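Local coordinates for protein homospermidine synthase (Legionella pneumophila subsp. pneumophila str. Philadelphia 1, PDB 2PH5) that binds NAD and probably catalyses the formation of the polyamine homospermidine, at residues T392-Q395 and V396-S399; S375-S378 and I379-R383; D428-K431 and P432-K436. All coordinates share one frame; numbering follows the deposited sequence.

Contact 1 (T392-Q395 and V396-S399). With NAD (nicotinamide-adenine-dinucleotide), chain C.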
loop_
_atom_site.group_PDB
_atom_site.type_symbol
_atom_site.label_atom_id
_atom_site.label_comp_id
_atom_site.label_asym_id
_atom_site.label_seq_id
_atom_site.Cartn_x
_atom_site.Cartn_y
_atom_site.Cartn_z
ATOM N N THR A 392 18.693 7.562 2.622
ATOM C CA THR A 392 17.997 8.783 2.222
ATOM C C THR A 392 18.648 10.057 2.738
ATOM O O THR A 392 18.988 10.940 1.952
ATOM C CB THR A 392 16.523 8.760 2.702
ATOM O OG1 THR A 392 15.899 7.551 2.253
ATOM C CG2 THR A 392 15.754 9.956 2.159
ATOM N N SER A 393 18.819 10.162 4.052
ATOM C CA SER A 393 19.414 11.367 4.612
ATOM C C SER A 393 20.802 11.643 4.036
ATOM O O SER A 393 21.113 12.781 3.674
ATOM C CB SER A 393 19.497 11.273 6.140
ATOM O OG SER A 393 20.382 10.245 6.544
ATOM N N LEU A 394 21.629 10.603 3.939
ATOM C CA LEU A 394 22.986 10.769 3.425
ATOM C C LEU A 394 23.047 11.366 2.024
ATOM O O LEU A 394 23.971 12.113 1.703
ATOM C CB LEU A 394 23.756 9.441 3.435
ATOM C CG LEU A 394 25.250 9.592 3.100
ATOM C CD1 LEU A 394 25.851 10.660 4.019
ATOM C CD2 LEU A 394 25.986 8.259 3.284
ATOM N N GLN A 395 22.070 11.049 1.187
ATOM C CA GLN A 395 22.087 11.588 -0.161
ATOM C C GLN A 395 21.739 13.074 -0.125
ATOM O O GLN A 395 22.184 13.849 -0.975
ATOM C CB GLN A 395 21.101 10.838 -1.058
ATOM C CG GLN A 395 21.448 9.391 -1.280
ATOM C CD GLN A 395 20.341 8.638 -2.004
ATOM O OE1 GLN A 395 19.186 8.667 -1.588
ATOM N NE2 GLN A 395 20.693 7.956 -3.089
ATOM N N VAL A 396 20.964 13.475 0.878
ATOM C CA VAL A 396 20.563 14.869 1.000
ATOM C C VAL A 396 21.678 15.747 1.544
ATOM O O VAL A 396 21.922 16.838 1.027
ATOM C CB VAL A 396 19.341 15.025 1.915
ATOM C CG1 VAL A 396 18.789 16.431 1.802
ATOM C CG2 VAL A 396 18.292 13.988 1.554
ATOM N N VAL A 397 22.356 15.274 2.584
ATOM C CA VAL A 397 23.426 16.055 3.183
ATOM C C VAL A 397 24.690 16.029 2.327
ATOM O O VAL A 397 25.507 16.955 2.382
ATOM C CB VAL A 397 23.721 15.580 4.645
ATOM C CG1 VAL A 397 22.473 15.766 5.498
ATOM C CG2 VAL A 397 24.170 14.128 4.674
ATOM N N ALA A 398 24.850 14.984 1.521
ATOM C CA ALA A 398 26.012 14.910 0.641
ATOM C C ALA A 398 25.931 16.114 -0.304
ATOM O O ALA A 398 26.918 16.823 -0.520
ATOM C CB ALA A 398 26.001 13.599 -0.149
ATOM N N SER A 399 24.733 16.358 -0.830
ATOM C CA SER A 399 24.489 17.474 -1.738
ATOM C C SER A 399 24.702 18.826 -1.055
ATOM O O SER A 399 25.299 19.744 -1.626
ATOM C CB SER A 399 23.058 17.399 -2.275
ATOM O OG SER A 399 22.781 16.091 -2.746
HETATM P PA NAD C . 12.359 18.533 10.610
HETATM O O1A NAD C . 10.922 18.911 10.841
HETATM O O2A NAD C . 12.795 17.164 10.998
HETATM O O5B NAD C . 13.351 19.591 11.336
HETATM C C5B NAD C . 13.141 20.993 11.196
HETATM C C4B NAD C . 13.760 21.698 12.417
HETATM O O4B NAD C . 13.487 23.073 12.252
HETATM C C3B NAD C . 13.169 21.278 13.766
HETATM O O3B NAD C . 14.206 20.848 14.651
HETATM C C2B NAD C . 12.472 22.512 14.267
HETATM O O2B NAD C . 12.455 22.667 15.668
HETATM C C1B NAD C . 13.169 23.641 13.506
HETATM N N9A NAD C . 12.353 24.833 13.245
HETATM C C8A NAD C . 10.960 24.813 13.053
HETATM N N7A NAD C . 10.371 25.899 13.592
HETATM C C5A NAD C . 11.361 26.630 14.153
HETATM C C6A NAD C . 11.340 27.844 14.838
HETATM N N6A NAD C . 10.231 28.552 15.058
HETATM N N1A NAD C . 12.556 28.328 15.300
HETATM C C2A NAD C . 13.744 27.654 15.103
HETATM N N3A NAD C . 13.792 26.460 14.424
HETATM C C4A NAD C . 12.596 25.985 13.968
HETATM O O3 NAD C . 12.576 18.695 9.051
HETATM P PN NAD C . 13.861 18.552 8.101
HETATM O O1N NAD C . 13.462 17.699 6.956
HETATM O O2N NAD C . 15.028 18.130 8.955
HETATM O O5D NAD C . 13.879 20.091 7.724
HETATM C C5D NAD C . 14.778 20.719 6.845
HETATM C C4D NAD C . 14.029 20.835 5.534
HETATM O O4D NAD C . 14.806 20.267 4.514
HETATM C C3D NAD C . 12.714 21.272 4.924
HETATM O O3D NAD C . 12.704 22.662 4.640
HETATM C C2D NAD C . 12.648 20.407 3.677
HETATM O O2D NAD C . 11.816 20.925 2.678
HETATM C C1D NAD C . 14.113 20.269 3.280
HETATM N N1N NAD C . 14.513 18.996 2.636
HETATM C C2N NAD C . 15.066 19.002 1.375
HETATM C C3N NAD C . 15.451 17.763 0.818
HETATM C C7N NAD C . 16.071 17.672 -0.533
HETATM O O7N NAD C . 16.427 16.425 -0.980
HETATM N N7N NAD C . 16.308 18.727 -1.285
HETATM C C4N NAD C . 15.273 16.538 1.537
HETATM C C5N NAD C . 14.698 16.580 2.825
HETATM C C6N NAD C . 14.320 17.787 3.380
#
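Val396 spreads its two methyls between the cofactor and the preceding turn of its own helix. CG1 stands against the nicotinamide ring, 3.5 Å from C4N of NAD; CG2 lies 3.2 Å from the carbonyl oxygen of Thr392. With CG1 anti to the backbone N (chi1 -169°), that methyl is carried out to the ring while CG2 lies beside the backbone N, over the preceding turn. Around to another side of the helix, Val397 meets Leu394 at about a right angle, CG2 to CD1 at 3.9 Å. A third pair is polar: the buried hydroxyl of Ser399 donates to Gln395 O, OG to O at 2.9 Å, and so spends itself on the helix backbone. The turn beneath is held by Val397 N on Ser393 O at 3.0 Å and Ala398 N on Leu394 O, also 3.0 Å. One shell further out, Thr392 OG1 bonds to Asp357 and Gln395 NE2 to Ser375, tying the helix to the mixed sheet, while Val397 rests on Ala27 and Leu31. Helix 391-408 is a buried helix packed on helix 23-35, which follows the first strand of the Rossmann-type sheet, and it turns one valine to the nicotinamide of NAD.

Contact 2 (S375-S378 and I379-R383)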
loop_
_atom_site.group_PDB
_atom_site.type_symbol
_atom_site.label_atom_id
_atom_site.label_comp_id
_atom_site.label_asym_id
_atom_site.label_seq_id
_atom_site.Cartn_x
_atom_site.Cartn_y
_atom_site.Cartn_z
ATOM N N SER A 375 21.981 7.917 -8.070
ATOM C CA SER A 375 22.665 7.288 -6.950
ATOM C C SER A 375 21.909 6.122 -6.344
ATOM O O SER A 375 20.719 6.220 -6.067
ATOM C CB SER A 375 22.923 8.324 -5.854
ATOM O OG SER A 375 23.056 7.708 -4.585
ATOM N N THR A 376 22.611 5.012 -6.153
ATOM C CA THR A 376 22.024 3.837 -5.539
ATOM C C THR A 376 22.862 3.611 -4.298
ATOM O O THR A 376 23.952 3.050 -4.376
ATOM C CB THR A 376 22.127 2.607 -6.429
ATOM O OG1 THR A 376 21.535 2.889 -7.701
ATOM C CG2 THR A 376 21.397 1.433 -5.784
ATOM N N LEU A 377 22.363 4.082 -3.162
ATOM C CA LEU A 377 23.068 3.950 -1.892
ATOM C C LEU A 377 22.312 3.017 -0.957
ATOM O O LEU A 377 21.113 3.180 -0.742
ATOM C CB LEU A 377 23.217 5.324 -1.220
ATOM C CG LEU A 377 23.809 5.337 0.198
ATOM C CD1 LEU A 377 25.261 4.894 0.134
ATOM C CD2 LEU A 377 23.702 6.732 0.823
ATOM N N SER A 378 23.016 2.036 -0.406
ATOM C CA SER A 378 22.404 1.097 0.518
ATOM C C SER A 378 22.644 1.611 1.922
ATOM O O SER A 378 23.537 2.436 2.148
ATOM C CB SER A 378 23.035 -0.282 0.388
ATOM O OG SER A 378 24.375 -0.252 0.853
ATOM N N ILE A 379 21.851 1.110 2.862
ATOM C CA ILE A 379 21.967 1.509 4.254
ATOM C C ILE A 379 23.326 1.064 4.823
ATOM O O ILE A 379 23.918 1.759 5.653
ATOM C CB ILE A 379 20.810 0.907 5.104
ATOM C CG1 ILE A 379 20.922 1.389 6.555
ATOM C CG2 ILE A 379 20.824 -0.623 5.030
ATOM C CD1 ILE A 379 20.733 2.878 6.704
ATOM N N GLN A 380 23.826 -0.081 4.359
ATOM C CA GLN A 380 25.110 -0.596 4.831
ATOM C C GLN A 380 26.262 0.341 4.479
ATOM O O GLN A 380 27.077 0.698 5.336
ATOM C CB GLN A 380 25.374 -1.998 4.263
ATOM C CG GLN A 380 24.479 -3.093 4.859
ATOM C CD GLN A 380 23.183 -3.311 4.074
ATOM O OE1 GLN A 380 22.691 -2.411 3.393
ATOM N NE2 GLN A 380 22.623 -4.508 4.181
ATOM N N GLU A 381 26.335 0.751 3.221
ATOM C CA GLU A 381 27.402 1.648 2.832
ATOM C C GLU A 381 27.254 3.008 3.531
ATOM O O GLU A 381 28.244 3.614 3.951
ATOM C CB GLU A 381 27.428 1.812 1.311
ATOM C CG GLU A 381 28.388 2.874 0.853
ATOM C CD GLU A 381 28.911 2.646 -0.551
ATOM O OE1 GLU A 381 28.321 1.834 -1.307
ATOM O OE2 GLU A 381 29.922 3.302 -0.897
ATOM N N ALA A 382 26.015 3.466 3.682
ATOM C CA ALA A 382 25.748 4.742 4.324
ATOM C C ALA A 382 26.199 4.751 5.783
ATOM O O ALA A 382 26.608 5.787 6.309
ATOM C CB ALA A 382 24.265 5.068 4.238
ATOM N N ARG A 383 26.115 3.602 6.442
ATOM C CA ARG A 383 26.512 3.518 7.840
ATOM C C ARG A 383 28.018 3.461 8.024
ATOM O O ARG A 383 28.537 3.897 9.050
ATOM C CB ARG A 383 25.860 2.308 8.508
ATOM C CG ARG A 383 24.450 2.587 8.969
ATOM C CD ARG A 383 23.713 1.334 9.389
ATOM N NE ARG A 383 22.369 1.666 9.855
ATOM C CZ ARG A 383 21.367 0.800 9.961
ATOM N NH1 ARG A 383 21.547 -0.474 9.630
ATOM N NH2 ARG A 383 20.183 1.212 10.399
HETATM O O HOH W 1 25.790 0.975 -1.976
#
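Leu377 and Ala382 close the inner side of this strand-to-helix corner, with CD2 of the leucine 3.8 Å from CB of the alanine. The other leucine methyl, CD1, packs 3.8 Å from Glu381 CG, so the isobutyl group fills the angle between the end of strand 370-378 and the first turn of helix 379-385. Its CG is anti to the backbone N (chi1 174°), which swings both methyls under that turn. From behind, Leu394 and Gln395 of helix 391-408 press on the same leucine, and Leu394 also touches Ala382, so this side is shut off within the protein.

The corner itself is a serine N-cap. Ser378 OG accepts the N-H of Glu381 at 3.2 Å in an almost straight bond (172° at the hydrogen), and Ser378 O takes Ala382 N at 3.1 Å as the first helical bond. A chi1 of 68° tucks OG between the backbone N and the carbonyl carbon, from where it faces the opening turn. In a true capping box the glutamate would reach back to the serine amide; here a water stands between, bound to Glu381 OE1 at 2.8 Å and only weakly to Ser378 N.

That watery flank is the looser side, and Gln380 shares it: exposed and bent at chi2, it brings OE1 no closer than 3.7 Å to Ser378 CB, while its NE2 is bonded to Asp354. Arg383, though exposed, is held: one face of its guanidinium lies over the buried Ile379, whose CG1 sits 3.4 Å above the plane, near the centre, and NH2 goes to the backbone oxygen of Ile352, on the strand next to 370-378 in the sheet.

Contact 3 (D428-K431 and P432-K436)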
loop_
_atom_site.group_PDB
_atom_site.type_symbol
_atom_site.label_atom_id
_atom_site.label_comp_id
_atom_site.label_asym_id
_atom_site.label_seq_id
_atom_site.Cartn_x
_atom_site.Cartn_y
_atom_site.Cartn_z
ATOM N N ASP A 428 31.441 15.690 -8.115
ATOM C CA ASP A 428 32.756 15.181 -7.729
ATOM C C ASP A 428 32.990 15.231 -6.224
ATOM O O ASP A 428 33.819 14.491 -5.692
ATOM C CB ASP A 428 33.873 15.961 -8.435
ATOM C CG ASP A 428 34.021 15.582 -9.904
ATOM O OD1 ASP A 428 33.849 14.388 -10.241
ATOM O OD2 ASP A 428 34.329 16.472 -10.721
ATOM N N ILE A 429 32.266 16.106 -5.536
ATOM C CA ILE A 429 32.424 16.218 -4.094
ATOM C C ILE A 429 31.484 15.272 -3.370
ATOM O O ILE A 429 31.845 14.670 -2.356
ATOM C CB ILE A 429 32.150 17.658 -3.608
ATOM C CG1 ILE A 429 33.125 18.624 -4.292
ATOM C CG2 ILE A 429 32.262 17.728 -2.089
ATOM C CD1 ILE A 429 32.978 20.078 -3.871
ATOM N N ALA A 430 30.282 15.129 -3.914
ATOM C CA ALA A 430 29.241 14.287 -3.326
ATOM C C ALA A 430 29.371 12.803 -3.641
ATOM O O ALA A 430 28.972 11.961 -2.845
ATOM C CB ALA A 430 27.884 14.786 -3.787
ATOM N N LYS A 431 29.921 12.504 -4.813
ATOM C CA LYS A 431 30.098 11.134 -5.297
ATOM C C LYS A 431 30.555 10.123 -4.248
ATOM O O LYS A 431 30.077 8.998 -4.217
ATOM C CB LYS A 431 31.077 11.140 -6.475
ATOM C CG LYS A 431 30.711 10.198 -7.606
ATOM C CD LYS A 431 31.164 10.762 -8.958
ATOM C CE LYS A 431 30.655 9.911 -10.132
ATOM N NZ LYS A 431 30.943 10.493 -11.479
ATOM N N PRO A 432 31.504 10.511 -3.382
ATOM C CA PRO A 432 31.992 9.592 -2.344
ATOM C C PRO A 432 30.945 9.302 -1.281
ATOM O O PRO A 432 31.160 8.480 -0.395
ATOM C CB PRO A 432 33.189 10.338 -1.758
ATOM C CG PRO A 432 33.695 11.119 -2.926
ATOM C CD PRO A 432 32.409 11.666 -3.514
ATOM N N TYR A 433 29.809 9.981 -1.382
ATOM C CA TYR A 433 28.731 9.831 -0.414
ATOM C C TYR A 433 27.482 9.202 -1.018
ATOM O O TYR A 433 26.513 8.941 -0.307
ATOM C CB TYR A 433 28.356 11.207 0.139
ATOM C CG TYR A 433 29.385 11.836 1.051
ATOM C CD1 TYR A 433 29.528 11.402 2.366
ATOM C CD2 TYR A 433 30.194 12.883 0.609
ATOM C CE1 TYR A 433 30.445 11.994 3.224
ATOM C CE2 TYR A 433 31.122 13.486 1.460
ATOM C CZ TYR A 433 31.240 13.034 2.771
ATOM O OH TYR A 433 32.144 13.616 3.635
ATOM N N LEU A 434 27.511 8.943 -2.322
ATOM C CA LEU A 434 26.345 8.410 -3.017
ATOM C C LEU A 434 26.391 6.941 -3.440
ATOM O O LEU A 434 25.556 6.490 -4.226
ATOM C CB LEU A 434 26.060 9.298 -4.235
ATOM C CG LEU A 434 25.932 10.795 -3.913
ATOM C CD1 LEU A 434 25.693 11.600 -5.187
ATOM C CD2 LEU A 434 24.790 10.996 -2.949
ATOM N N GLY A 435 27.353 6.196 -2.908
ATOM C CA GLY A 435 27.471 4.792 -3.255
ATOM C C GLY A 435 27.809 4.641 -4.725
ATOM O O GLY A 435 28.661 5.361 -5.256
ATOM N N LYS A 436 27.154 3.700 -5.388
ATOM C CA LYS A 436 27.398 3.504 -6.802
ATOM C C LYS A 436 26.539 4.494 -7.579
ATOM O O LYS A 436 25.321 4.530 -7.424
ATOM C CB LYS A 436 27.068 2.071 -7.213
ATOM C CG LYS A 436 25.686 1.620 -6.826
ATOM C CD LYS A 436 25.465 0.164 -7.212
ATOM C CE LYS A 436 25.650 -0.053 -8.711
ATOM N NZ LYS A 436 25.150 -1.398 -9.137
#
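Ala430 O receives the N-H of Tyr433 at 2.6 Å, the shortest hydrogen bond of this turn, with the donor tilted 33° from the carbonyl plane. Carbon crowds the same oxygen: Tyr433 CB lies 3.1 Å from it and Leu434 CG 3.4 Å, so the carbonyl is wrapped by the two residues that follow the proline. A second bond, Leu434 N to Lys431 O at 3.2 Å, again joins residues three apart, one step further along the chain. Its hydrogen points well at the oxygen (165°), though the donor stands above the carbonyl plane rather than within it.

These two successive i to i+3 bonds make a short 3-10 turn after helix 423-430. Pro432 suits the place: its nitrogen has no hydrogen to give, and its ring approaches the preceding turn instead, CD being 3.3 Å from Ile429 O. The Tyr433 ring turns its edge to the helix end, with the oxygens of Ile429 and Ala430 both near the ring plane. The next residue, Leu434, leans back toward the helix, CD1 to Ala430 CB at 4.1 Å, a light apolar contact. Gly435 then takes a positive phi of 65°, a conformation glycine adopts readily, and the chain swings off into strand 436-442.

Helix 391-408 lies along one flank, where Ile429 and Ala430 touch Ser402 and Tyr433 touches Ala398. The tyrosine also reaches helix 23-35 of the nucleotide-binding domain, packing on Leu31 and Lys35, with a weak bond from OH to Glu34. Leu434 goes instead to Leu162 and Phe166 of helix 158-176, while Lys431 meets Tyr373 of strand 370-378, the neighbour of the strand this turn leads into.

Overall arrangement
Contact 1 is the buried member of the three, and the cofactor touches it directly; contacts 2 and 3 are partly buried turns at the ends of the elements packed against its helix. Contact 2 leads from strand into helix and caps with a side chain, whereas contact 3 leads from helix into strand and closes with backbone bonds alone. Both border contact 1: Leu394 CD2 packs on Leu377 CD2 at 3.7 Å, and Ala398 CB on Tyr433 CB at 3.4 Å. Contacts 2 and 3 are joined by neighbouring antiparallel strands, Thr376 N lying 3.0 Å from Lys436 O, and Ser375 OG probably bonds Leu434 O at 2.8 Å.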